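Odorant-binding protein 1F (Rattus norvegicus, PDB 3FIQ) probably binds a wide variety of small odorant molecules in the nasal epithelium, as a secreted member of the lipocalin family. Local coordinates at residues I7-I21 and A37-L51. Numbering follows the deposited sequence.
With EDO (1,2-ethanediol), chain D.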
loop_
_atom_site.group_PDB
_atom_site.type_symbol
_atom_site.label_atom_id
_atom_site.label_comp_id
_atom_site.label_asym_id
_atom_site.label_seq_id
_atom_site.Cartn_x
_atom_site.Cartn_y
_atom_site.Cartn_z
ATOM N N ILE A 7 -5.391 3.650 13.068
ATOM C CA ILE A 7 -6.491 2.834 12.554
ATOM C C ILE A 7 -6.924 1.800 13.584
ATOM O O ILE A 7 -6.127 1.278 14.386
ATOM C CB ILE A 7 -6.098 2.080 11.255
ATOM C CG1 ILE A 7 -4.734 1.441 11.419
ATOM C CG2 ILE A 7 -6.137 2.999 10.134
ATOM C CD1 ILE A 7 -4.210 0.790 10.149
ATOM N N SER A 8 -8.213 1.503 13.538
ATOM C CA SER A 8 -8.798 0.555 14.460
ATOM C C SER A 8 -9.178 -0.693 13.753
ATOM O O SER A 8 -9.330 -0.740 12.566
ATOM C CB SER A 8 -10.031 1.169 15.091
ATOM O OG SER A 8 -11.033 1.235 14.165
ATOM N N PRO A 9 -9.331 -1.764 14.479
ATOM C CA PRO A 9 -9.809 -2.959 13.818
ATOM C C PRO A 9 -11.105 -2.786 13.054
ATOM O O PRO A 9 -11.295 -3.361 11.955
ATOM C CB PRO A 9 -9.986 -3.957 14.934
ATOM C CG PRO A 9 -9.173 -3.380 16.088
ATOM C CD PRO A 9 -8.983 -1.961 15.901
ATOM N N SER A 10 -12.072 -2.097 13.658
ATOM C CA SER A 10 -13.338 -1.884 12.986
ATOM C C SER A 10 -13.133 -1.145 11.673
ATOM O O SER A 10 -13.831 -1.424 10.675
ATOM C CB SER A 10 -14.250 -1.009 13.870
ATOM O OG SER A 10 -14.679 -1.745 15.002
ATOM N N GLU A 11 -12.199 -0.201 11.629
ATOM C CA GLU A 11 -11.919 0.542 10.397
ATOM C C GLU A 11 -11.299 -0.329 9.312
ATOM O O GLU A 11 -11.686 -0.282 8.118
ATOM C CB GLU A 11 -11.009 1.733 10.646
ATOM C CG GLU A 11 -11.733 2.906 11.351
ATOM C CD GLU A 11 -10.829 3.958 11.902
ATOM O OE1 GLU A 11 -9.674 3.703 12.232
ATOM O OE2 GLU A 11 -11.304 5.090 12.071
ATOM N N VAL A 12 -10.357 -1.150 9.723
ATOM C CA VAL A 12 -9.586 -1.849 8.693
ATOM C C VAL A 12 -9.972 -3.291 8.366
ATOM O O VAL A 12 -9.705 -3.719 7.253
ATOM C CB VAL A 12 -8.087 -1.791 8.952
ATOM C CG1 VAL A 12 -7.606 -0.405 9.174
ATOM C CG2 VAL A 12 -7.791 -2.564 10.063
ATOM N N ASN A 13 -10.621 -4.037 9.241
ATOM C CA ASN A 13 -10.777 -5.437 9.053
ATOM C C ASN A 13 -11.706 -5.736 7.892
ATOM O O ASN A 13 -12.824 -5.257 7.842
ATOM C CB ASN A 13 -11.254 -6.100 10.331
ATOM C CG ASN A 13 -10.143 -6.236 11.346
ATOM O OD1 ASN A 13 -9.080 -5.703 11.180
ATOM N ND2 ASN A 13 -10.459 -6.852 12.449
ATOM N N GLY A 14 -11.250 -6.500 6.927
ATOM C CA GLY A 14 -12.080 -6.834 5.787
ATOM C C GLY A 14 -11.290 -6.856 4.502
ATOM O O GLY A 14 -10.058 -6.740 4.553
ATOM N N ASP A 15 -11.997 -6.958 3.380
ATOM C CA ASP A 15 -11.340 -7.001 2.087
ATOM C C ASP A 15 -10.997 -5.587 1.637
ATOM O O ASP A 15 -11.750 -4.638 1.860
ATOM C CB ASP A 15 -12.311 -7.615 1.092
ATOM C CG ASP A 15 -12.548 -9.102 1.284
ATOM O OD1 ASP A 15 -11.794 -9.821 1.935
ATOM O OD2 ASP A 15 -13.554 -9.578 0.673
ATOM N N TRP A 16 -9.863 -5.483 0.937
ATOM C CA TRP A 16 -9.357 -4.228 0.383
ATOM C C TRP A 16 -8.702 -4.578 -0.913
ATOM O O TRP A 16 -8.249 -5.690 -1.127
ATOM C CB TRP A 16 -8.293 -3.585 1.287
ATOM C CG TRP A 16 -8.847 -2.994 2.554
ATOM C CD1 TRP A 16 -9.074 -3.678 3.690
ATOM C CD2 TRP A 16 -9.286 -1.653 2.786
ATOM N NE1 TRP A 16 -9.606 -2.848 4.617
ATOM C CE2 TRP A 16 -9.756 -1.595 4.075
ATOM C CE3 TRP A 16 -9.269 -0.483 2.027
ATOM C CZ2 TRP A 16 -10.234 -0.409 4.667
ATOM C CZ3 TRP A 16 -9.724 0.667 2.587
ATOM C CH2 TRP A 16 -10.206 0.716 3.886
ATOM N N ARG A 17 -8.622 -3.599 -1.790
ATOM C CA ARG A 17 -7.912 -3.735 -3.040
ATOM C C ARG A 17 -7.021 -2.555 -3.230
ATOM O O ARG A 17 -7.153 -1.522 -2.584
ATOM C CB ARG A 17 -8.906 -3.726 -4.234
ATOM C CG ARG A 17 -9.679 -2.408 -4.428
ATOM C CD ARG A 17 -10.880 -2.528 -5.383
ATOM N NE ARG A 17 -10.464 -2.902 -6.700
ATOM C CZ ARG A 17 -11.214 -3.424 -7.670
ATOM N NH1 ARG A 17 -12.520 -3.614 -7.512
ATOM N NH2 ARG A 17 -10.635 -3.747 -8.834
ATOM N N THR A 18 -6.037 -2.713 -4.111
ATOM C CA THR A 18 -5.142 -1.610 -4.439
ATOM C C THR A 18 -5.650 -0.905 -5.653
ATOM O O THR A 18 -5.790 -1.509 -6.741
ATOM C CB THR A 18 -3.754 -2.109 -4.716
ATOM O OG1 THR A 18 -3.249 -2.822 -3.591
ATOM C CG2 THR A 18 -2.791 -0.929 -5.001
ATOM N N LEU A 19 -5.826 0.411 -5.517
ATOM C CA LEU A 19 -6.232 1.247 -6.646
ATOM C C LEU A 19 -5.078 1.872 -7.391
ATOM O O LEU A 19 -5.018 1.783 -8.621
ATOM C CB LEU A 19 -7.187 2.348 -6.175
ATOM C CG LEU A 19 -8.475 1.898 -5.480
ATOM C CD1 LEU A 19 -9.418 3.080 -5.260
ATOM C CD2 LEU A 19 -9.173 0.875 -6.300
ATOM N N TYR A 20 -4.128 2.497 -6.658
ATOM C CA TYR A 20 -3.004 3.152 -7.259
ATOM C C TYR A 20 -1.791 2.918 -6.394
ATOM O O TYR A 20 -1.902 2.799 -5.177
ATOM C CB TYR A 20 -3.203 4.681 -7.339
ATOM C CG TYR A 20 -4.297 5.126 -8.293
ATOM C CD1 TYR A 20 -3.989 5.378 -9.626
ATOM C CD2 TYR A 20 -5.588 5.274 -7.867
ATOM C CE1 TYR A 20 -5.018 5.731 -10.512
ATOM C CE2 TYR A 20 -6.605 5.588 -8.755
ATOM C CZ TYR A 20 -6.309 5.883 -10.034
ATOM O OH TYR A 20 -7.349 6.208 -10.888
ATOM N N ILE A 21 -0.612 2.872 -7.035
ATOM C CA ILE A 21 0.639 2.946 -6.287
ATOM C C ILE A 21 1.537 3.937 -6.983
ATOM O O ILE A 21 1.681 3.883 -8.183
ATOM C CB ILE A 21 1.379 1.582 -6.247
ATOM C CG1 ILE A 21 0.494 0.449 -5.815
ATOM C CG2 ILE A 21 2.591 1.654 -5.377
ATOM C CD1 ILE A 21 1.149 -0.926 -5.890
ATOM N N ALA A 37 1.858 -4.450 -5.161
ATOM C CA ALA A 37 1.030 -5.293 -4.320
ATOM C C ALA A 37 -0.424 -5.015 -4.561
ATOM O O ALA A 37 -0.884 -3.847 -4.397
ATOM C CB ALA A 37 1.300 -4.968 -2.890
ATOM N N TYR A 38 -1.131 -6.075 -4.942
ATOM C CA TYR A 38 -2.598 -6.028 -5.175
ATOM C C TYR A 38 -3.254 -6.500 -3.861
ATOM O O TYR A 38 -3.301 -7.708 -3.570
ATOM C CB TYR A 38 -3.002 -6.934 -6.291
ATOM C CG TYR A 38 -2.529 -6.543 -7.682
ATOM C CD1 TYR A 38 -1.235 -6.859 -8.129
ATOM C CD2 TYR A 38 -3.373 -5.837 -8.553
ATOM C CE1 TYR A 38 -0.824 -6.462 -9.441
ATOM C CE2 TYR A 38 -2.975 -5.471 -9.813
ATOM C CZ TYR A 38 -1.690 -5.784 -10.248
ATOM O OH TYR A 38 -1.274 -5.448 -11.523
ATOM N N PHE A 39 -3.687 -5.542 -3.033
ATOM C CA PHE A 39 -4.237 -5.930 -1.719
ATOM C C PHE A 39 -5.406 -6.850 -1.921
ATOM O O PHE A 39 -6.137 -6.772 -2.912
ATOM C CB PHE A 39 -4.697 -4.675 -0.948
ATOM C CG PHE A 39 -3.567 -4.021 -0.115
ATOM C CD1 PHE A 39 -2.242 -4.045 -0.505
ATOM C CD2 PHE A 39 -3.870 -3.332 1.030
ATOM C CE1 PHE A 39 -1.220 -3.441 0.283
ATOM C CE2 PHE A 39 -2.857 -2.722 1.781
ATOM C CZ PHE A 39 -1.562 -2.760 1.398
ATOM N N GLN A 40 -5.581 -7.717 -0.931
ATOM C CA GLN A 40 -6.772 -8.533 -0.792
ATOM C C GLN A 40 -7.503 -8.335 0.519
ATOM O O GLN A 40 -8.748 -8.332 0.557
ATOM C CB GLN A 40 -6.365 -9.996 -0.996
ATOM C CG GLN A 40 -7.564 -10.959 -0.976
ATOM C CD GLN A 40 -7.134 -12.354 -1.346
ATOM O OE1 GLN A 40 -6.859 -13.197 -0.470
ATOM N NE2 GLN A 40 -7.060 -12.595 -2.628
ATOM N N HIS A 41 -6.781 -8.256 1.642
ATOM C CA HIS A 41 -7.431 -8.266 2.951
ATOM C C HIS A 41 -6.531 -7.690 3.988
ATOM O O HIS A 41 -5.306 -7.815 3.884
ATOM C CB HIS A 41 -7.763 -9.744 3.328
ATOM C CG HIS A 41 -8.726 -9.922 4.464
ATOM N ND1 HIS A 41 -8.300 -10.010 5.777
ATOM C CD2 HIS A 41 -10.097 -9.988 4.503
ATOM C CE1 HIS A 41 -9.369 -10.131 6.566
ATOM N NE2 HIS A 41 -10.449 -10.160 5.827
ATOM N N MET A 42 -7.131 -7.062 5.005
ATOM C CA MET A 42 -6.409 -6.591 6.195
ATOM C C MET A 42 -7.100 -7.037 7.426
ATOM O O MET A 42 -8.362 -7.114 7.501
ATOM C CB MET A 42 -6.292 -5.081 6.172
ATOM C CG MET A 42 -5.490 -4.545 5.029
ATOM S SD MET A 42 -4.824 -2.858 5.215
ATOM C CE MET A 42 -6.301 -1.906 4.996
ATOM N N GLU A 43 -6.303 -7.337 8.468
ATOM C CA GLU A 43 -6.903 -7.716 9.722
ATOM C C GLU A 43 -6.017 -7.340 10.886
ATOM O O GLU A 43 -4.844 -7.682 10.883
ATOM C CB GLU A 43 -7.156 -9.210 9.755
ATOM C CG GLU A 43 -7.743 -9.731 11.013
ATOM C CD GLU A 43 -7.666 -11.257 11.087
ATOM O OE1 GLU A 43 -7.086 -11.916 10.184
ATOM O OE2 GLU A 43 -8.142 -11.784 12.090
ATOM N N CYS A 44 -6.531 -6.630 11.889
ATOM C CA CYS A 44 -5.775 -6.489 13.114
ATOM C C CYS A 44 -6.660 -6.706 14.320
ATOM O O CYS A 44 -7.890 -6.783 14.186
ATOM C CB CYS A 44 -5.061 -5.154 13.228
ATOM S SG CYS A 44 -6.110 -3.653 12.840
ATOM N N GLY A 45 -6.031 -6.753 15.502
ATOM C CA GLY A 45 -6.724 -6.984 16.748
ATOM C C GLY A 45 -6.578 -5.803 17.653
ATOM O O GLY A 45 -6.305 -4.712 17.210
ATOM N N ASP A 46 -6.803 -6.027 18.930
ATOM C CA ASP A 46 -6.618 -5.019 19.947
ATOM C C ASP A 46 -5.595 -3.957 19.526
ATOM O O ASP A 46 -4.387 -4.277 19.245
ATOM C CB ASP A 46 -6.153 -5.725 21.222
ATOM C CG ASP A 46 -7.089 -6.873 21.630
ATOM O OD1 ASP A 46 -8.260 -6.575 21.982
ATOM O OD2 ASP A 46 -6.662 -8.059 21.605
ATOM N N GLU A 47 -6.105 -2.723 19.474
ATOM C CA GLU A 47 -5.312 -1.536 19.247
ATOM C C GLU A 47 -4.644 -1.546 17.867
ATOM O O GLU A 47 -3.873 -0.657 17.570
ATOM C CB GLU A 47 -4.210 -1.395 20.316
ATOM C CG GLU A 47 -4.667 -1.489 21.794
ATOM C CD GLU A 47 -5.788 -0.527 22.089
ATOM O OE1 GLU A 47 -5.650 0.672 21.736
ATOM O OE2 GLU A 47 -6.817 -0.980 22.646
ATOM N N CYS A 48 -4.952 -2.537 17.038
ATOM C CA CYS A 48 -4.274 -2.730 15.741
ATOM C C CYS A 48 -2.752 -2.775 15.888
ATOM O O CYS A 48 -2.005 -2.231 15.037
ATOM C CB CYS A 48 -4.648 -1.604 14.785
ATOM S SG CYS A 48 -4.768 -2.132 13.070
ATOM N N GLN A 49 -2.293 -3.467 16.917
ATOM C CA GLN A 49 -0.846 -3.613 17.175
ATOM C C GLN A 49 -0.224 -4.512 16.077
ATOM O O GLN A 49 0.903 -4.299 15.638
ATOM C CB GLN A 49 -0.560 -4.184 18.567
ATOM C CG GLN A 49 0.894 -4.675 18.805
ATOM C CD GLN A 49 1.913 -3.566 18.709
ATOM O OE1 GLN A 49 1.672 -2.465 19.278
ATOM N NE2 GLN A 49 3.067 -3.814 17.966
ATOM N N GLU A 50 -0.980 -5.493 15.644
ATOM C CA GLU A 50 -0.489 -6.518 14.753
ATOM C C GLU A 50 -1.382 -6.512 13.540
ATOM O O GLU A 50 -2.511 -7.000 13.626
ATOM C CB GLU A 50 -0.451 -7.884 15.484
ATOM C CG GLU A 50 0.377 -8.943 14.864
ATOM C CD GLU A 50 0.752 -10.116 15.852
ATOM O OE1 GLU A 50 1.661 -10.036 16.770
ATOM O OE2 GLU A 50 0.095 -11.113 15.685
ATOM N N LEU A 51 -0.900 -5.996 12.415
ATOM C CA LEU A 51 -1.728 -5.803 11.201
ATOM C C LEU A 51 -1.313 -6.772 10.140
ATOM O O LEU A 51 -0.248 -6.647 9.514
ATOM C CB LEU A 51 -1.554 -4.349 10.690
ATOM C CG LEU A 51 -2.227 -3.971 9.371
ATOM C CD1 LEU A 51 -3.704 -4.173 9.393
ATOM C CD2 LEU A 51 -1.964 -2.484 9.117
HETATM C C1 EDO D . -16.245 0.773 10.286
HETATM O O1 EDO D . -15.838 -0.032 9.161
HETATM C C2 EDO D . -16.135 2.246 9.970
HETATM O O2 EDO D . -15.076 2.556 9.046
HETATM O O HOH W 1 -4.366 2.273 16.364
HETATM O O HOH W 2 -5.802 -5.306 -5.301
#
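Met42 lies across Trp16 where the strand entered at Gly14 runs antiparallel to strand 38-44. Met42 CB sits against Val12 O, its CG comes near Trp16 CD1, its SD stands off above the indole face in a Met-aromatic pair, and a bend at chi3 (-74°) swings Met42 CE over that same face, 3.4 Å from the centroid of the five-membered ring of Trp16 and almost on its normal, a CH-pi contact. A flexible, polarisable thioether suits this place. The indole's rotation is fixed from its edge: Trp16 NE1 donates to Val12 O at 2.8 Å, in the ring plane, which satisfies the N-H of a buried ring and ties it to the end of helix 9-12.

Gly14 and Met42 exchange two backbone hydrogen bonds, and glycine fits because at phi 142° a CB would collide with the preceding carbonyl. Just past the helix, the amide of Asn13 imitates a strand partner: Asn13 OD1 accepts from Cys44 N at 2.8 Å, while ND2 donates to Cys44 O within both the amide and carbonyl planes. Beside it, in the conformer modelled here, the apolar branches Val12 CG2 and Ile7 CG1 lie against the Cys44-Cys48 disulfide. Farther along, Thr18 OG1 is gripped twice, donating to Ala37 O at 2.7 Å and accepting from Phe39 N at 2.8 Å, a side-chain substitute for strand pairing. The short N-terminal helix leading into a Gly-X-Trp motif (Gly14, Asp15, Trp16) at the start of strand 14-23 is the hallmark of the lipocalin beta-barrel.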